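Side-chain contacts in nitrite transporter NirC (Salmonella enterica subsp. enterica serovar Typhimurium, PDB 4FC4), which carries nitrite into and out of the cell across the cytoplasmic membrane as a pentameric channel of the formate/nitrite transporter family: residues Leu52-Ser55 and Val56-Leu59; His139-Ala142 and Leu143-Thr147; Trp185-Leu188 and Ala189-Ala192; Val199-Met202 and Thr203-Leu207. All blocks are in the same frame, centred on the assembly; numbering follows the deposited sequence.

Contact 1 (Leu52-Ser55 and Val56-Leu59)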
loop_
_atom_site.group_PDB
_atom_site.type_symbol
_atom_site.label_atom_id
_atom_site.label_comp_id
_atom_site.label_asym_id
_atom_site.label_seq_id
_atom_site.Cartn_x
_atom_site.Cartn_y
_atom_site.Cartn_z
ATOM N N LEU B 52 17.930 -2.358 14.782
ATOM C CA LEU B 52 18.474 -2.452 13.435
ATOM C C LEU B 52 19.863 -1.832 13.320
ATOM O O LEU B 52 20.265 -0.957 14.118
ATOM C CB LEU B 52 17.587 -1.714 12.453
ATOM C CG LEU B 52 16.164 -2.181 12.526
ATOM C CD1 LEU B 52 15.248 -1.335 11.650
ATOM C CD2 LEU B 52 16.085 -3.701 12.238
ATOM N N ASP B 53 20.566 -2.257 12.292
ATOM C CA ASP B 53 21.805 -1.644 11.900
ATOM C C ASP B 53 21.640 -0.132 11.666
ATOM O O ASP B 53 20.598 0.324 11.159
ATOM C CB ASP B 53 22.261 -2.353 10.649
ATOM C CG ASP B 53 23.631 -1.995 10.276
ATOM O OD1 ASP B 53 23.785 -0.929 9.624
ATOM O OD2 ASP B 53 24.543 -2.779 10.626
ATOM N N PRO B 54 22.664 0.672 12.029
ATOM C CA PRO B 54 22.497 2.151 11.798
ATOM C C PRO B 54 22.145 2.526 10.340
ATOM O O PRO B 54 21.418 3.498 10.085
ATOM C CB PRO B 54 23.848 2.746 12.217
ATOM C CG PRO B 54 24.449 1.723 13.132
ATOM C CD PRO B 54 23.938 0.349 12.727
ATOM N N SER B 55 22.570 1.728 9.383
ATOM C CA SER B 55 22.336 2.074 7.957
ATOM C C SER B 55 20.866 1.987 7.413
ATOM O O SER B 55 20.586 2.485 6.344
ATOM C CB SER B 55 23.272 1.242 7.056
ATOM O OG SER B 55 22.832 -0.099 7.059
ATOM N N VAL B 56 19.963 1.334 8.135
ATOM C CA VAL B 56 18.591 1.149 7.719
ATOM C C VAL B 56 17.712 1.861 8.714
ATOM O O VAL B 56 16.511 1.865 8.584
ATOM C CB VAL B 56 18.161 -0.366 7.673
ATOM C CG1 VAL B 56 19.049 -1.174 6.745
ATOM C CG2 VAL B 56 18.106 -1.037 9.066
ATOM N N ARG B 57 18.294 2.479 9.720
ATOM C CA ARG B 57 17.480 3.192 10.716
ATOM C C ARG B 57 16.709 4.358 10.045
ATOM O O ARG B 57 15.500 4.514 10.264
ATOM C CB ARG B 57 18.383 3.707 11.822
ATOM C CG ARG B 57 18.170 3.135 13.178
ATOM C CD ARG B 57 19.292 2.237 13.629
ATOM N NE ARG B 57 20.036 2.817 14.735
ATOM C CZ ARG B 57 20.976 2.175 15.444
ATOM N NH1 ARG B 57 21.600 2.805 16.394
ATOM N NH2 ARG B 57 21.302 0.914 15.221
ATOM N N PRO B 58 17.392 5.215 9.231
ATOM C CA PRO B 58 16.517 6.285 8.657
ATOM C C PRO B 58 15.304 5.781 7.811
ATOM O O PRO B 58 14.211 6.377 7.870
ATOM C CB PRO B 58 17.505 7.181 7.854
ATOM C CG PRO B 58 18.896 6.938 8.536
ATOM C CD PRO B 58 18.852 5.521 9.071
ATOM N N LEU B 59 15.492 4.697 7.052
ATOM C CA LEU B 59 14.445 4.173 6.205
ATOM C C LEU B 59 13.293 3.636 7.030
ATOM O O LEU B 59 12.106 3.978 6.793
ATOM C CB LEU B 59 14.996 3.106 5.245
ATOM C CG LEU B 59 13.964 2.352 4.385
ATOM C CD1 LEU B 59 13.174 3.304 3.507
ATOM C CD2 LEU B 59 14.685 1.283 3.579
#
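L52 and V56 meet at the bend where helix 24-51 gives way to helix 57-63, and an Asx turn headed by D53 shapes the loop between them. The tight part is apolar: L52 CB lies 3.5 Å from V56 CG2, the two side chains crossing at about a right angle. V56 chi1 of -58° sets CG1 anti to the carbonyl carbon and leaves CG2 between the backbone N and that carbon, within 3.5 Å of D53 O. L52 packs on S55 of the third subunit, while S55 and P58 lean on L51 of the second. V56 N makes a nearly straight bond of 3.3 Å to D53 O. The looser part lies around P54 and D53, both exposed. Here R57, bent at chi2 and chi3, lays its guanidinium alongside the proline, with P54 CG 3.8 Å above one face and toward its rim. L52 O sits at the edge of that group, but its 2.4 Å from R57 NH2 is too short for the bond's details to be trusted. S55 closes the turn on the carboxylate: its N and its OG, each 2.9 Å from D53 OD1, reach that oxygen from opposite faces of its plane.

Contact 2 (His139-Ala142 and Leu143-Thr147)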
loop_
_atom_site.group_PDB
_atom_site.type_symbol
_atom_site.label_atom_id
_atom_site.label_comp_id
_atom_site.label_asym_id
_atom_site.label_seq_id
_atom_site.Cartn_x
_atom_site.Cartn_y
_atom_site.Cartn_z
ATOM N N HIS B 139 19.069 7.197 24.167
ATOM C CA HIS B 139 20.124 8.035 24.828
ATOM C C HIS B 139 21.120 8.672 23.903
ATOM O O HIS B 139 21.430 9.861 24.082
ATOM C CB HIS B 139 20.808 7.301 25.961
ATOM C CG HIS B 139 19.840 6.772 26.954
ATOM N ND1 HIS B 139 19.837 5.490 27.358
ATOM C CD2 HIS B 139 18.734 7.378 27.549
ATOM C CE1 HIS B 139 18.811 5.296 28.209
ATOM N NE2 HIS B 139 18.141 6.454 28.331
ATOM N N SER B 140 21.600 7.944 22.889
ATOM C CA SER B 140 22.602 8.537 22.034
ATOM C C SER B 140 21.964 9.587 21.100
ATOM O O SER B 140 22.542 10.648 20.839
ATOM C CB SER B 140 23.408 7.483 21.312
ATOM O OG SER B 140 22.559 6.662 20.559
ATOM N N VAL B 141 20.743 9.349 20.643
ATOM C CA VAL B 141 20.096 10.349 19.764
ATOM C C VAL B 141 19.667 11.618 20.536
ATOM O O VAL B 141 19.881 12.721 20.052
ATOM C CB VAL B 141 18.957 9.722 18.905
ATOM C CG1 VAL B 141 18.252 10.753 18.018
ATOM C CG2 VAL B 141 19.547 8.649 18.050
ATOM N N ALA B 142 19.133 11.463 21.754
ATOM C CA ALA B 142 18.695 12.619 22.583
ATOM C C ALA B 142 19.871 13.508 22.882
ATOM O O ALA B 142 19.793 14.730 22.708
ATOM C CB ALA B 142 18.050 12.161 23.879
ATOM N N LEU B 143 20.980 12.881 23.289
ATOM C CA LEU B 143 22.201 13.631 23.644
ATOM C C LEU B 143 22.722 14.386 22.406
ATOM O O LEU B 143 22.968 15.575 22.485
ATOM C CB LEU B 143 23.266 12.718 24.288
ATOM C CG LEU B 143 24.689 13.284 24.467
ATOM C CD1 LEU B 143 24.749 14.365 25.540
ATOM C CD2 LEU B 143 25.730 12.181 24.756
ATOM N N ALA B 144 22.795 13.713 21.252
ATOM C CA ALA B 144 23.254 14.381 20.024
ATOM C C ALA B 144 22.339 15.580 19.695
ATOM O O ALA B 144 22.812 16.646 19.261
ATOM C CB ALA B 144 23.435 13.404 18.834
ATOM N N LYS B 145 21.042 15.436 19.966
ATOM C CA LYS B 145 20.106 16.530 19.664
ATOM C C LYS B 145 20.355 17.701 20.599
ATOM O O LYS B 145 20.156 18.845 20.190
ATOM C CB LYS B 145 18.659 16.102 19.742
ATOM C CG LYS B 145 18.154 15.293 18.549
ATOM C CD LYS B 145 16.880 14.562 18.949
ATOM C CE LYS B 145 16.208 13.841 17.800
ATOM N NZ LYS B 145 15.789 14.804 16.777
ATOM N N THR B 146 20.825 17.417 21.822
ATOM C CA THR B 146 20.933 18.477 22.820
ATOM C C THR B 146 22.197 19.304 22.729
ATOM O O THR B 146 22.225 20.445 23.192
ATOM C CB THR B 146 20.854 17.945 24.275
ATOM O OG1 THR B 146 22.002 17.112 24.555
ATOM C CG2 THR B 146 19.548 17.194 24.513
ATOM N N THR B 147 23.276 18.701 22.228
ATOM C CA THR B 147 24.572 19.420 22.131
ATOM C C THR B 147 24.809 20.035 20.740
ATOM O O THR B 147 25.806 20.699 20.561
ATOM C CB THR B 147 25.778 18.516 22.449
ATOM O OG1 THR B 147 25.832 17.488 21.459
ATOM C CG2 THR B 147 25.634 17.875 23.829
#
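V141 and K145 run side by side in the same direction, V141 CG1 touching K145 CE at 3.7 Å. The lysine starts out close to the preceding turn, its CG 3.4 Å from V141 O, and its end is bent at chi4. NZ there finds its charge partner in E196, a salt bridge outside this turn. The backbone acceptors are taken in order: H139 O by L143 N, S140 O by A144 N, and V141 O by K145 N at 3.0 Å. The series falters at A142 O, whose bond from T146 N is weak. These residues make up most of helix 137-147, a short helix of the aquaporin-like transporter fold, and L143 O becomes the busiest acceptor in it. T146 N and T147 N both donate to it, one from three residues on and one from four, and a third donor is a side chain. With T146 chi1 at 66°, OG1 turns back along the helix and donates a hydrogen bond to L143 O at 2.8 Å, in the carbonyl plane and on a lone pair. The same threonine leaves CG2 only 3.1 Å from A142 O. K145 O is satisfied by N225 ND2, and H139 ND1 makes a weak bond to V133 O.

Contact 3 (Trp185-Leu188 and Ala189-Ala192)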
loop_
_atom_site.group_PDB
_atom_site.type_symbol
_atom_site.label_atom_id
_atom_site.label_comp_id
_atom_site.label_asym_id
_atom_site.label_seq_id
_atom_site.Cartn_x
_atom_site.Cartn_y
_atom_site.Cartn_z
ATOM N N TRP B 185 4.128 10.280 3.605
ATOM C CA TRP B 185 5.222 10.733 2.768
ATOM C C TRP B 185 6.008 11.746 3.500
ATOM O O TRP B 185 7.249 11.710 3.478
ATOM C CB TRP B 185 4.751 11.370 1.474
ATOM C CG TRP B 185 4.576 10.445 0.331
ATOM C CD1 TRP B 185 3.390 10.144 -0.356
ATOM C CD2 TRP B 185 5.610 9.663 -0.330
ATOM N NE1 TRP B 185 3.604 9.268 -1.375
ATOM C CE2 TRP B 185 4.928 8.926 -1.423
ATOM C CE3 TRP B 185 6.986 9.474 -0.126
ATOM C CZ2 TRP B 185 5.623 8.012 -2.250
ATOM C CZ3 TRP B 185 7.682 8.589 -0.976
ATOM C CH2 TRP B 185 7.015 7.868 -2.020
ATOM N N CYS B 186 5.320 12.661 4.172
ATOM C CA CYS B 186 6.038 13.812 4.749
ATOM C C CYS B 186 6.824 13.433 5.973
ATOM O O CYS B 186 7.893 13.972 6.215
ATOM C CB CYS B 186 5.063 14.927 5.120
ATOM S SG CYS B 186 4.434 15.705 3.654
ATOM N N LEU B 187 6.253 12.533 6.774
ATOM C CA LEU B 187 6.968 12.017 7.932
ATOM C C LEU B 187 8.135 11.066 7.529
ATOM O O LEU B 187 9.190 11.167 8.122
ATOM C CB LEU B 187 5.974 11.400 8.928
ATOM C CG LEU B 187 5.319 12.449 9.841
ATOM C CD1 LEU B 187 4.694 13.615 9.051
ATOM C CD2 LEU B 187 4.300 11.739 10.742
ATOM N N LEU B 188 7.982 10.183 6.520
ATOM C CA LEU B 188 9.196 9.554 5.898
ATOM C C LEU B 188 10.319 10.591 5.672
ATOM O O LEU B 188 11.484 10.412 6.072
ATOM C CB LEU B 188 8.846 8.868 4.584
ATOM C CG LEU B 188 9.970 8.237 3.749
ATOM C CD1 LEU B 188 10.807 7.235 4.550
ATOM C CD2 LEU B 188 9.364 7.512 2.574
ATOM N N ALA B 189 9.934 11.704 5.049
ATOM C CA ALA B 189 10.879 12.659 4.543
ATOM C C ALA B 189 11.535 13.426 5.725
ATOM O O ALA B 189 12.755 13.580 5.717
ATOM C CB ALA B 189 10.207 13.650 3.570
ATOM N N PHE B 190 10.776 13.908 6.700
ATOM C CA PHE B 190 11.442 14.707 7.729
ATOM C C PHE B 190 12.318 13.864 8.643
ATOM O O PHE B 190 13.442 14.258 8.961
ATOM C CB PHE B 190 10.489 15.671 8.438
ATOM C CG PHE B 190 10.131 15.278 9.849
ATOM C CD1 PHE B 190 11.096 15.307 10.896
ATOM C CD2 PHE B 190 8.806 14.943 10.171
ATOM C CE1 PHE B 190 10.744 14.920 12.186
ATOM C CE2 PHE B 190 8.475 14.604 11.464
ATOM C CZ PHE B 190 9.433 14.574 12.467
ATOM N N ILE B 191 11.831 12.685 9.059
ATOM C CA ILE B 191 12.607 11.830 9.978
ATOM C C ILE B 191 13.849 11.330 9.220
ATOM O O ILE B 191 14.980 11.508 9.683
ATOM C CB ILE B 191 11.773 10.610 10.483
ATOM C CG1 ILE B 191 10.625 11.034 11.402
ATOM C CG2 ILE B 191 12.671 9.567 11.165
ATOM C CD1 ILE B 191 11.076 11.241 12.846
ATOM N N ALA B 192 13.641 10.690 8.070
ATOM C CA ALA B 192 14.762 10.137 7.319
ATOM C C ALA B 192 15.793 11.178 6.877
ATOM O O ALA B 192 16.952 10.860 6.771
ATOM C CB ALA B 192 14.289 9.270 6.119
#
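L187 and F190 lie side by side and point the same way, the leucine's branch carbon CG coming 4.2 Å from F190 CE2. One residue further along, L188 CD1 meets the methyl of A192 at 4.3 Å. Both are light apolar touches; closer approaches are made by methyls against the backbone. A192 CB stands just 3.0 Å from L188 O, and A189 CB sits 3.5 Å from both W185 O and C186 O. What holds these groups in place is an unbroken alpha-helical ladder: the amides of A189, F190, I191 and A192 each donate to the carbonyl four residues back, the bond from F190 N to C186 O being 2.9 Å long. The phenylalanine departs from routine. Its chi1 of 107° is far from any staggered value, and this rotation carries the ring out beside L187. I191 CG1 stands over the rim of one face, 3.9 Å above the ring plane. A189 O also accepts a bond from the hydroxyl of S193, just beyond the last residue of helix 177-192. Every side chain here is apolar apart from C186 and the indole nitrogen of W185, as suits a predicted membrane-spanning segment. Helix 150-172 covers one flank, where C186 rests on A167, A189 on L163, and F190 on C160 and V164. F65, from the break between helices 57-63 and 67-75, touches L187 and I191. W185, L188, A189 and A192 pack against the second subunit, at T64, L44, I67 and again L44, so this helix lines a seam of the pentamer.

Contact 4 (Val199-Met202 and Thr203-Leu207)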
loop_
_atom_site.group_PDB
_atom_site.type_symbol
_atom_site.label_atom_id
_atom_site.label_comp_id
_atom_site.label_asym_id
_atom_site.label_seq_id
_atom_site.Cartn_x
_atom_site.Cartn_y
_atom_site.Cartn_z
ATOM N N VAL B 199 7.735 19.146 19.201
ATOM C CA VAL B 199 6.858 18.272 20.021
ATOM C C VAL B 199 7.351 16.813 20.036
ATOM O O VAL B 199 7.381 16.145 21.074
ATOM C CB VAL B 199 5.377 18.389 19.571
ATOM C CG1 VAL B 199 4.470 17.481 20.363
ATOM C CG2 VAL B 199 4.893 19.829 19.710
ATOM N N ALA B 200 7.748 16.292 18.898
ATOM C CA ALA B 200 8.272 14.906 18.900
ATOM C C ALA B 200 9.551 14.801 19.770
ATOM O O ALA B 200 9.775 13.783 20.409
ATOM C CB ALA B 200 8.538 14.405 17.482
ATOM N N ASN B 201 10.373 15.851 19.806
ATOM C CA ASN B 201 11.575 15.830 20.630
ATOM C C ASN B 201 11.231 15.784 22.116
ATOM O O ASN B 201 11.912 15.131 22.893
ATOM C CB ASN B 201 12.514 17.018 20.335
ATOM C CG ASN B 201 13.274 16.901 19.000
ATOM O OD1 ASN B 201 14.025 17.843 18.632
ATOM N ND2 ASN B 201 13.082 15.810 18.260
ATOM N N MET B 202 10.153 16.460 22.493
ATOM C CA MET B 202 9.651 16.448 23.869
ATOM C C MET B 202 9.514 15.026 24.404
ATOM O O MET B 202 9.961 14.766 25.526
ATOM C CB MET B 202 8.291 17.152 23.999
ATOM C CG MET B 202 8.278 18.630 23.668
ATOM S SD MET B 202 6.598 19.310 23.536
ATOM C CE MET B 202 6.985 21.008 23.153
ATOM N N THR B 203 8.912 14.116 23.636
ATOM C CA THR B 203 8.783 12.737 24.097
ATOM C C THR B 203 10.184 12.085 24.167
ATOM O O THR B 203 10.539 11.397 25.124
ATOM C CB THR B 203 7.808 11.879 23.223
ATOM O OG1 THR B 203 6.449 12.306 23.420
ATOM C CG2 THR B 203 7.865 10.420 23.663
ATOM N N LEU B 204 11.004 12.299 23.147
ATOM C CA LEU B 204 12.308 11.654 23.138
ATOM C C LEU B 204 13.068 12.113 24.371
ATOM O O LEU B 204 13.682 11.287 25.083
ATOM C CB LEU B 204 13.083 12.007 21.886
ATOM C CG LEU B 204 14.430 11.310 21.894
ATOM C CD1 LEU B 204 14.296 9.785 21.796
ATOM C CD2 LEU B 204 15.210 11.931 20.758
ATOM N N PHE B 205 13.022 13.426 24.625
ATOM C CA PHE B 205 13.766 13.965 25.731
ATOM C C PHE B 205 13.307 13.411 27.051
ATOM O O PHE B 205 14.133 13.217 27.950
ATOM C CB PHE B 205 13.795 15.486 25.723
ATOM C CG PHE B 205 14.600 16.073 24.576
ATOM C CD1 PHE B 205 15.778 15.501 24.172
ATOM C CD2 PHE B 205 14.158 17.196 23.886
ATOM C CE1 PHE B 205 16.505 16.033 23.111
ATOM C CE2 PHE B 205 14.885 17.739 22.831
ATOM C CZ PHE B 205 16.060 17.153 22.440
ATOM N N ALA B 206 12.010 13.083 27.157
ATOM C CA ALA B 206 11.448 12.670 28.443
ATOM C C ALA B 206 11.840 11.189 28.667
ATOM O O ALA B 206 12.287 10.782 29.774
ATOM C CB ALA B 206 9.937 12.934 28.495
ATOM N N LEU B 207 11.736 10.413 27.601
ATOM C CA LEU B 207 12.168 9.023 27.589
ATOM C C LEU B 207 13.642 8.851 27.987
ATOM O O LEU B 207 13.975 8.020 28.826
ATOM C CB LEU B 207 11.982 8.463 26.178
ATOM C CG LEU B 207 10.560 8.163 25.720
ATOM C CD1 LEU B 207 10.636 7.705 24.280
ATOM C CD2 LEU B 207 9.870 7.129 26.631
HETATM O O HOH W 1 5.590 13.753 21.607
#
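With chi1 near -68°, F205 swings its ring back along the helix, and N201, at -74°, presents its CB to the ring from the turn before. N201 CB and F205 CE2 meet at 3.5 Å. The ring also lies close to the backbone, with F205 CD2 3.2 Å from N201 O. That carbonyl is gripped at the same time by F205 N, in a short bond of 2.7 Å running nearly along the C=O axis, so ring and amide of one residue crowd a single oxygen. The other backbone bonds across the two segments are weak. T203 N is a long 3.6 Å from V199 O; it makes a weak bond to A200 O, which also takes a weak one from L204 N, and A206 N bonds weakly to M202 O. V199 O is satisfied by a water donating to it at 3.0 Å. The same water lies 2.5 Å from T203 OG1, a short distance, and so bridges V199 O and T203 OG1. Beyond it T203 O accepts from L207 N. All the touching residues are buried in the subunit. V199, M202, T203 and L207 face helix 98-125; A200, L204 and L207 meet helix 24-51; the F205 side chain touches both helix 219-248, at I222, N225 and L226, and helix 137-147, at K145 and T146.

All four contacts are local, one in a loop running into a helix and three within helices; they come in series, none enclosing or crossing another. Contact 1 rounds the bend from helix 24-51 into helix 57-63. Contact 2 follows much later, on helix 137-147; contacts 3 and 4 then sit on the successive helices 177-192 and 198-209, close but not touching. In space they fall into two pairs. Contact 1 reaches contact 3 where P58 O lies 3.4 Å from A192 CB. Contact 2 leans on contact 4, with K145 CD 3.6 Å from L204 CD2. The first pair lies at the interface with the second subunit; the second joins helices 137-147 and 198-209 within one subunit.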